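Local atomic coordinates of putative polyprenyl synthetase (Streptomyces coelicolor, PDB entry 3NF2), a protein that probably acts as a polyprenyl synthetase of the FPP/GGPP synthase family, joining isoprenoid diphosphates in a magnesium-dependent prenyl transfer. Residues Q159-S164 with E180-G185; L216-Q221 with R309-I314; G261-R266 with I295-G300. One frame throughout, in Å; residues are numbered along the deposited sequence.

Contact 1. Residues Q159-S164 with E180-G185. With SO4 (sulfate ion), chain D.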
loop_
_atom_site.group_PDB
_atom_site.type_symbol
_atom_site.label_atom_id
_atom_site.label_comp_id
_atom_site.label_asym_id
_atom_site.label_seq_id
_atom_site.Cartn_x
_atom_site.Cartn_y
_atom_site.Cartn_z
ATOM N N GLN A 159 -10.344 4.766 7.201
ATOM C CA GLN A 159 -10.825 5.023 5.854
ATOM C C GLN A 159 -11.967 4.085 5.422
ATOM O O GLN A 159 -12.912 4.534 4.770
ATOM C CB GLN A 159 -9.652 4.983 4.862
ATOM C CG GLN A 159 -10.020 5.360 3.437
ATOM C CD GLN A 159 -10.541 6.780 3.303
ATOM O OE1 GLN A 159 -10.311 7.627 4.171
ATOM N NE2 GLN A 159 -11.244 7.048 2.201
ATOM N N ALA A 160 -11.893 2.806 5.801
ATOM C CA ALA A 160 -12.999 1.863 5.572
ATOM C C ALA A 160 -14.261 2.321 6.284
ATOM O O ALA A 160 -15.358 2.285 5.713
ATOM C CB ALA A 160 -12.629 0.441 6.026
ATOM N N GLN A 161 -14.092 2.761 7.528
ATOM C CA GLN A 161 -15.185 3.335 8.298
ATOM C C GLN A 161 -15.756 4.567 7.590
ATOM O O GLN A 161 -16.975 4.702 7.462
ATOM C CB GLN A 161 -14.725 3.643 9.733
ATOM C CG GLN A 161 -14.612 2.377 10.587
ATOM C CD GLN A 161 -13.611 2.454 11.751
ATOM O OE1 GLN A 161 -13.028 3.501 12.047
ATOM N NE2 GLN A 161 -13.417 1.318 12.421
ATOM N N ASP A 162 -14.878 5.436 7.100
ATOM C CA ASP A 162 -15.312 6.642 6.387
ATOM C C ASP A 162 -16.203 6.290 5.194
ATOM O O ASP A 162 -17.326 6.777 5.098
ATOM C CB ASP A 162 -14.116 7.480 5.943
ATOM C CG ASP A 162 -14.522 8.859 5.472
ATOM O OD1 ASP A 162 -14.318 9.822 6.234
ATOM O OD2 ASP A 162 -15.061 8.987 4.352
ATOM N N ILE A 163 -15.701 5.417 4.320
ATOM C CA ILE A 163 -16.463 4.889 3.184
ATOM C C ILE A 163 -17.783 4.198 3.611
ATOM O O ILE A 163 -18.830 4.412 2.999
ATOM C CB ILE A 163 -15.583 3.943 2.314
ATOM C CG1 ILE A 163 -14.374 4.703 1.764
ATOM C CG2 ILE A 163 -16.385 3.333 1.161
ATOM C CD1 ILE A 163 -13.304 3.816 1.158
ATOM N N SER A 164 -17.721 3.402 4.674
ATOM C CA SER A 164 -18.877 2.686 5.209
ATOM C C SER A 164 -19.995 3.600 5.722
ATOM O O SER A 164 -21.155 3.194 5.749
ATOM C CB SER A 164 -18.432 1.742 6.330
ATOM O OG SER A 164 -19.484 0.905 6.746
ATOM N N GLU A 180 -12.141 8.465 14.337
ATOM C CA GLU A 180 -11.157 9.524 14.532
ATOM C C GLU A 180 -9.902 9.015 15.221
ATOM O O GLU A 180 -8.815 9.504 14.948
ATOM C CB GLU A 180 -11.775 10.727 15.260
ATOM C CG GLU A 180 -12.672 11.534 14.313
ATOM C CD GLU A 180 -13.178 12.824 14.911
ATOM O OE1 GLU A 180 -13.895 13.543 14.196
ATOM O OE2 GLU A 180 -12.853 13.130 16.075
ATOM N N GLY A 181 -10.068 8.006 16.078
ATOM C CA GLY A 181 -8.956 7.314 16.709
ATOM C C GLY A 181 -8.130 6.567 15.686
ATOM O O GLY A 181 -6.909 6.548 15.765
ATOM N N ASN A 182 -8.789 5.919 14.754
ATOM C CA ASN A 182 -8.091 5.275 13.678
ATOM C C ASN A 182 -7.402 6.253 12.750
ATOM O O ASN A 182 -6.275 6.084 12.402
ATOM C CB ASN A 182 -9.044 4.401 12.883
ATOM C CG ASN A 182 -9.310 3.083 13.531
ATOM O OD1 ASN A 182 -8.473 2.527 14.206
ATOM N ND2 ASN A 182 -10.476 2.575 13.320
ATOM N N LYS A 183 -8.118 7.283 12.367
ATOM C CA LYS A 183 -7.634 8.281 11.445
ATOM C C LYS A 183 -6.530 9.164 11.944
ATOM O O LYS A 183 -5.644 9.513 11.220
ATOM C CB LYS A 183 -8.767 9.160 10.955
ATOM C CG LYS A 183 -9.606 8.595 9.867
ATOM C CD LYS A 183 -10.437 9.674 9.249
ATOM C CE LYS A 183 -11.608 9.144 8.463
ATOM N NZ LYS A 183 -12.550 10.205 8.029
ATOM N N THR A 184 -6.617 9.583 13.180
ATOM C CA THR A 184 -5.655 10.526 13.650
ATOM C C THR A 184 -4.883 10.007 14.800
ATOM O O THR A 184 -3.716 10.163 14.862
ATOM C CB THR A 184 -6.316 11.822 14.010
ATOM O OG1 THR A 184 -6.918 12.341 12.845
ATOM C CG2 THR A 184 -5.322 12.792 14.473
ATOM N N GLY A 185 -5.570 9.360 15.703
ATOM C CA GLY A 185 -4.945 8.861 16.892
ATOM C C GLY A 185 -3.875 7.820 16.735
ATOM O O GLY A 185 -2.880 7.886 17.383
HETATM S S SO4 D . -11.586 12.757 5.830
HETATM O O1 SO4 D . -11.054 11.398 5.775
HETATM O O2 SO4 D . -10.483 13.713 5.894
HETATM O O3 SO4 D . -12.388 13.014 4.634
HETATM O O4 SO4 D . -12.426 12.904 7.015
#

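Contact 2. Residues L216-Q221 with R309-I314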
loop_
_atom_site.group_PDB
_atom_site.type_symbol
_atom_site.label_atom_id
_atom_site.label_comp_id
_atom_site.label_asym_id
_atom_site.label_seq_id
_atom_site.Cartn_x
_atom_site.Cartn_y
_atom_site.Cartn_z
ATOM N N LEU A 216 -3.708 12.067 22.725
ATOM C CA LEU A 216 -3.308 13.353 22.153
ATOM C C LEU A 216 -3.898 13.544 20.748
ATOM O O LEU A 216 -4.286 14.658 20.373
ATOM C CB LEU A 216 -1.783 13.462 22.101
ATOM C CG LEU A 216 -1.156 14.670 21.399
ATOM C CD1 LEU A 216 -1.545 15.925 22.136
ATOM C CD2 LEU A 216 0.354 14.559 21.297
ATOM N N GLY A 217 -3.959 12.447 19.986
ATOM C CA GLY A 217 -4.527 12.445 18.645
ATOM C C GLY A 217 -6.003 12.774 18.627
ATOM O O GLY A 217 -6.465 13.569 17.794
ATOM N N LEU A 218 -6.736 12.178 19.560
ATOM C CA LEU A 218 -8.162 12.459 19.725
ATOM C C LEU A 218 -8.420 13.900 20.146
ATOM O O LEU A 218 -9.375 14.528 19.667
ATOM C CB LEU A 218 -8.791 11.488 20.723
ATOM C CG LEU A 218 -8.926 10.024 20.282
ATOM C CD1 LEU A 218 -9.289 9.154 21.466
ATOM C CD2 LEU A 218 -9.988 9.873 19.193
ATOM N N ALA A 219 -7.558 14.430 21.017
ATOM C CA ALA A 219 -7.691 15.817 21.465
ATOM C C ALA A 219 -7.431 16.750 20.293
ATOM O O ALA A 219 -8.105 17.772 20.127
ATOM C CB ALA A 219 -6.734 16.108 22.612
ATOM N N PHE A 220 -6.460 16.363 19.471
ATOM C CA PHE A 220 -6.077 17.113 18.279
ATOM C C PHE A 220 -7.204 17.128 17.250
ATOM O O PHE A 220 -7.527 18.181 16.691
ATOM C CB PHE A 220 -4.773 16.533 17.693
ATOM C CG PHE A 220 -4.354 17.151 16.395
ATOM C CD1 PHE A 220 -3.763 18.411 16.365
ATOM C CD2 PHE A 220 -4.534 16.461 15.196
ATOM C CE1 PHE A 220 -3.369 18.983 15.156
ATOM C CE2 PHE A 220 -4.145 17.022 13.983
ATOM C CZ PHE A 220 -3.567 18.285 13.965
ATOM N N GLN A 221 -7.807 15.964 17.014
ATOM C CA GLN A 221 -8.886 15.864 16.037
ATOM C C GLN A 221 -10.171 16.568 16.484
ATOM O O GLN A 221 -10.871 17.170 15.657
ATOM C CB GLN A 221 -9.167 14.412 15.636
ATOM C CG GLN A 221 -10.023 14.305 14.352
ATOM C CD GLN A 221 -9.384 14.977 13.175
ATOM O OE1 GLN A 221 -8.229 14.695 12.840
ATOM N NE2 GLN A 221 -10.119 15.889 12.534
ATOM N N ARG A 309 -10.546 18.632 25.969
ATOM C CA ARG A 309 -10.013 18.787 27.329
ATOM C C ARG A 309 -9.835 17.448 28.038
ATOM O O ARG A 309 -8.788 17.199 28.629
ATOM C CB ARG A 309 -10.900 19.740 28.139
ATOM C CG ARG A 309 -10.814 19.618 29.668
ATOM C CD ARG A 309 -11.320 20.876 30.384
ATOM N NE ARG A 309 -12.582 21.388 29.842
ATOM C CZ ARG A 309 -12.726 22.567 29.232
ATOM N NH1 ARG A 309 -13.916 22.931 28.771
ATOM N NH2 ARG A 309 -11.686 23.384 29.081
ATOM N N ARG A 310 -10.838 16.580 27.949
ATOM C CA ARG A 310 -10.755 15.253 28.557
ATOM C C ARG A 310 -9.596 14.443 27.980
ATOM O O ARG A 310 -8.828 13.851 28.734
ATOM C CB ARG A 310 -12.070 14.475 28.395
ATOM C CG ARG A 310 -12.172 13.219 29.280
ATOM C CD ARG A 310 -13.012 12.115 28.619
ATOM N NE ARG A 310 -13.069 10.899 29.440
ATOM C CZ ARG A 310 -13.151 9.653 28.965
ATOM N NH1 ARG A 310 -13.181 9.417 27.656
ATOM N NH2 ARG A 310 -13.196 8.628 29.806
ATOM N N GLN A 311 -9.471 14.439 26.652
ATOM C CA GLN A 311 -8.466 13.625 25.964
ATOM C C GLN A 311 -7.035 14.106 26.226
ATOM O O GLN A 311 -6.128 13.291 26.399
ATOM C CB GLN A 311 -8.755 13.560 24.463
ATOM C CG GLN A 311 -9.968 12.719 24.116
ATOM C CD GLN A 311 -9.729 11.252 24.397
ATOM O OE1 GLN A 311 -8.601 10.773 24.303
ATOM N NE2 GLN A 311 -10.788 10.529 24.750
ATOM N N HIS A 312 -6.862 15.423 26.242
ATOM C CA HIS A 312 -5.639 16.087 26.684
ATOM C C HIS A 312 -5.182 15.535 28.038
ATOM O O HIS A 312 -4.030 15.133 28.196
ATOM C CB HIS A 312 -5.904 17.592 26.778
ATOM C CG HIS A 312 -4.724 18.406 27.211
ATOM N ND1 HIS A 312 -4.341 18.526 28.531
ATOM C CD2 HIS A 312 -3.870 19.182 26.501
ATOM C CE1 HIS A 312 -3.290 19.322 28.613
ATOM N NE2 HIS A 312 -2.981 19.730 27.394
ATOM N N THR A 313 -6.110 15.504 28.989
ATOM C CA THR A 313 -5.874 15.046 30.348
ATOM C C THR A 313 -5.470 13.576 30.390
ATOM O O THR A 313 -4.500 13.235 31.054
ATOM C CB THR A 313 -7.123 15.326 31.232
ATOM O OG1 THR A 313 -7.290 16.744 31.363
ATOM C CG2 THR A 313 -7.016 14.680 32.618
ATOM N N ILE A 314 -6.192 12.717 29.673
ATOM C CA ILE A 314 -5.846 11.282 29.594
ATOM C C ILE A 314 -4.449 11.055 28.989
ATOM O O ILE A 314 -3.696 10.173 29.443
ATOM C CB ILE A 314 -6.916 10.469 28.824
ATOM C CG1 ILE A 314 -8.283 10.652 29.494
ATOM C CG2 ILE A 314 -6.554 8.961 28.762
ATOM C CD1 ILE A 314 -9.474 10.424 28.574
#

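Contact 3. Residues G261-R266 with I295-G300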
loop_
_atom_site.group_PDB
_atom_site.type_symbol
_atom_site.label_atom_id
_atom_site.label_comp_id
_atom_site.label_asym_id
_atom_site.label_seq_id
_atom_site.Cartn_x
_atom_site.Cartn_y
_atom_site.Cartn_z
ATOM N N GLY A 261 -33.858 16.841 21.290
ATOM C CA GLY A 261 -34.322 18.205 21.541
ATOM C C GLY A 261 -34.484 18.921 20.215
ATOM O O GLY A 261 -33.979 18.456 19.189
ATOM N N ALA A 262 -35.167 20.060 20.237
ATOM C CA ALA A 262 -35.615 20.737 19.014
ATOM C C ALA A 262 -34.501 21.168 18.065
ATOM O O ALA A 262 -34.706 21.221 16.851
ATOM C CB ALA A 262 -36.502 21.934 19.363
ATOM N N ALA A 263 -33.340 21.499 18.624
ATOM C CA ALA A 263 -32.183 21.888 17.832
ATOM C C ALA A 263 -31.624 20.663 17.119
ATOM O O ALA A 263 -31.379 20.686 15.916
ATOM C CB ALA A 263 -31.122 22.504 18.735
ATOM N N SER A 264 -31.458 19.591 17.885
ATOM C CA SER A 264 -30.956 18.328 17.378
ATOM C C SER A 264 -31.856 17.715 16.303
ATOM O O SER A 264 -31.361 17.278 15.259
ATOM C CB SER A 264 -30.818 17.356 18.530
ATOM O OG SER A 264 -30.354 16.100 18.069
ATOM N N GLU A 265 -33.164 17.686 16.571
ATOM C CA GLU A 265 -34.141 17.125 15.638
ATOM C C GLU A 265 -34.141 17.899 14.326
ATOM O O GLU A 265 -34.127 17.302 13.254
ATOM C CB GLU A 265 -35.553 17.107 16.248
ATOM C CG GLU A 265 -35.709 16.306 17.553
ATOM C CD GLU A 265 -35.825 14.793 17.360
ATOM O OE1 GLU A 265 -36.193 14.340 16.254
ATOM O OE2 GLU A 265 -35.560 14.055 18.334
ATOM N N ARG A 266 -34.131 19.224 14.406
ATOM C CA ARG A 266 -34.170 20.045 13.195
ATOM C C ARG A 266 -32.885 19.942 12.364
ATOM O O ARG A 266 -32.929 19.912 11.124
ATOM C CB ARG A 266 -34.499 21.500 13.533
ATOM C CG ARG A 266 -34.669 22.409 12.311
ATOM C CD ARG A 266 -35.719 21.868 11.333
ATOM N NE ARG A 266 -35.728 22.636 10.096
ATOM C CZ ARG A 266 -36.353 22.274 8.980
ATOM N NH1 ARG A 266 -36.287 23.057 7.915
ATOM N NH2 ARG A 266 -37.032 21.132 8.925
ATOM N N ILE A 295 -25.906 23.427 15.646
ATOM C CA ILE A 295 -24.990 22.481 16.324
ATOM C C ILE A 295 -24.613 23.020 17.707
ATOM O O ILE A 295 -24.608 22.284 18.693
ATOM C CB ILE A 295 -23.703 22.212 15.488
ATOM C CG1 ILE A 295 -24.020 21.417 14.227
ATOM C CG2 ILE A 295 -22.639 21.430 16.296
ATOM C CD1 ILE A 295 -22.955 21.611 13.142
ATOM N N GLU A 296 -24.308 24.307 17.776
ATOM C CA GLU A 296 -24.050 24.938 19.062
ATOM C C GLU A 296 -25.250 24.851 20.026
ATOM O O GLU A 296 -25.084 24.396 21.168
ATOM C CB GLU A 296 -23.534 26.378 18.901
ATOM C CG GLU A 296 -22.973 26.936 20.212
ATOM C CD GLU A 296 -22.046 28.130 20.048
ATOM O OE1 GLU A 296 -21.871 28.631 18.914
ATOM O OE2 GLU A 296 -21.484 28.565 21.077
ATOM N N GLU A 297 -26.452 25.224 19.563
ATOM C CA GLU A 297 -27.665 25.080 20.399
ATOM C C GLU A 297 -27.879 23.658 20.919
ATOM O O GLU A 297 -28.226 23.476 22.090
ATOM C CB GLU A 297 -28.945 25.597 19.715
ATOM C CG GLU A 297 -30.157 25.645 20.685
ATOM C CD GLU A 297 -31.474 26.111 20.058
ATOM O OE1 GLU A 297 -32.545 25.715 20.570
ATOM O OE2 GLU A 297 -31.454 26.884 19.081
ATOM N N ALA A 298 -27.625 22.650 20.082
ATOM C CA ALA A 298 -27.778 21.251 20.520
ATOM C C ALA A 298 -26.660 20.767 21.447
ATOM O O ALA A 298 -26.670 19.613 21.898
ATOM C CB ALA A 298 -27.919 20.326 19.316
ATOM N N GLY A 299 -25.695 21.641 21.730
ATOM C CA GLY A 299 -24.594 21.302 22.624
ATOM C C GLY A 299 -23.458 20.548 21.950
ATOM O O GLY A 299 -22.675 19.874 22.628
ATOM N N GLY A 300 -23.369 20.662 20.623
ATOM C CA GLY A 300 -22.325 19.989 19.845
ATOM C C GLY A 300 -20.930 20.564 20.043
ATOM O O GLY A 300 -19.969 19.821 20.240
#

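Contact 1. Residues Q159-S164 with E180-G185
The amine NZ of Lys-183 has three oxygen partners: Asp-162 OD1 at 2.5 Å, short even for a salt bridge, and two oxygens of one sulfate ion, O4 of which lies 2.9 Å from this NZ and O1 3.0 Å from it. Lys-183 and Thr-184, on helix 173-198, match the Lys-Thr motif of trans-prenyl synthases; on helix 139-165, Gln-159 is hydrogen-bonded to Asp-98 of the DDxxD sequence on helix 77-98. The sulfate, probably from the crystallisation liquor, is therefore consistent with a place for substrate phosphate. Lys-183 reaches across from helix 173-198 to helix 139-165 with a chain extended beyond CG, crossing Asp-162 at about a right angle. Asp-162 turns its CG anti to the backbone N (chi1 -168°) and receives the amine on the anti side of OD1, 21° out of the carboxylate plane. A second bridge joins the same two helices through neighbouring residues, Gln-161 and Asn-182. Their amide planes differ by 29°. The Asn-182 ND2 to Gln-161 OE1 bond measures 3.0 Å; OE1 lies almost in the amide plane of Asn-182, whereas ND2 is tilted from the carbonyl plane of Gln-161.

Contact 2. Residues L216-Q221 with R309-I314
An antiparallel helix pair of the all-helical isoprenoid synthase fold meets here, with Ala-219 of helix 203-230 facing Gln-311 of helix 300-319. The short axes come within 7.7 Å at a crossing angle of -158°, and the CA atoms of Ala-219 and Gln-311 are 5.1 Å apart, an approach that the small alanine side chain permits. Ala-219 CB sits 3.7 Å from Gln-311 CB and equally close to the backbone N of His-312, so the methyl rests against the opposing helix itself. Beside it, Leu-218 lies against the rest of Gln-311. The glutamine folds at chi2 (-68°), which lays its CG and CD along Leu-218 CB, each 3.8 Å from it, and brings OE1 to 3.3 Å from Leu-218 CD1. That oxygen is not left to the leucine alone: it is hydrogen-bonded to His-215 ND1, one residue before segment 216-221, so the side chain ties the two helices by a polar link as well as by its aliphatic part. With an alanine in place of Gln-311, His-215 ND1 would probably lose this mate and a gap would be likely to open beside Leu-218. His-312 has its ring anti to the backbone N (chi1 -179°), leading to Asp-337, to which NE2 is hydrogen-bonded. Helix 326-339 packs against both helices, its Ala-336 touching Leu-216 and His-312, while Phe-220 and Gln-221 reach helix 173-198 through Thr-184 and Glu-180.

Contact 3. Residues G261-R266 with I295-G300
Ala-263 and Ala-298, whose CA atoms lie 5.2 Å apart, bring the first turn of helix 262-275 against the C-terminal end of helix 285-297, and glycines shape both ends. Gly-261 is the N-cap of the first helix. Gly-299, at a phi of 83°, closes the other in a Schellman motif, with Gly-300 N bonded to Ile-295 O at 2.8 Å and Gly-299 N to Glu-296 O at 2.9 Å; it is also the N-cap of helix 300-319, so that a single residue both closes one helix and caps the next. At Gly-300 a CB would clash with Ile-295 CG2. Across the contact, Ala-263 CB touches Ala-298 CB at 3.9 Å and lies 3.8 Å from the backbone N of Ala-298. Glu-297, with CG anti to its own N (chi1 -171°) and an extended chain beyond, passes alongside that methyl, its CG 3.8 Å from Ala-263 CB. Ala-298 CB in turn meets Ser-264, whose CB is 4.2 Å away. The hydroxyl of Ser-264 is engaged elsewhere: OG is hydrogen-bonded to Ala-256 O near the end of helix 251-259, and Ala-298 also touches Ala-256. The side-chain contact is thus mainly methyl and methylene, with the Glu-297 carboxylate also lying beside Ala-263 CB; no polar bond joins the segments directly, and the match rests on small residues that let two backbones come close.

How the contacts relate
Contact 2 is the buried one, contact 3 is partly buried at the periphery, its centre about 28 Å from that of the chain, and contact 1 lies at the surface although its centre is only about 11 Å from the chain centre. Contacts 1 and 2 adjoin through consecutive helices 173-198 and 203-230: Thr-184 OG1 is 2.7 Å from Gln-221 OE1, a probable hydrogen bond. Contacts 2 and 3 do not touch, their nearest atoms being about 11 Å apart, yet helix 300-319 of contact 2 starts at the end of contact 3. Chemistry follows place: charge and amides with a bound anion in contact 1, leucine, alanine and glutamine in contact 2, mostly methyl packing in contact 3.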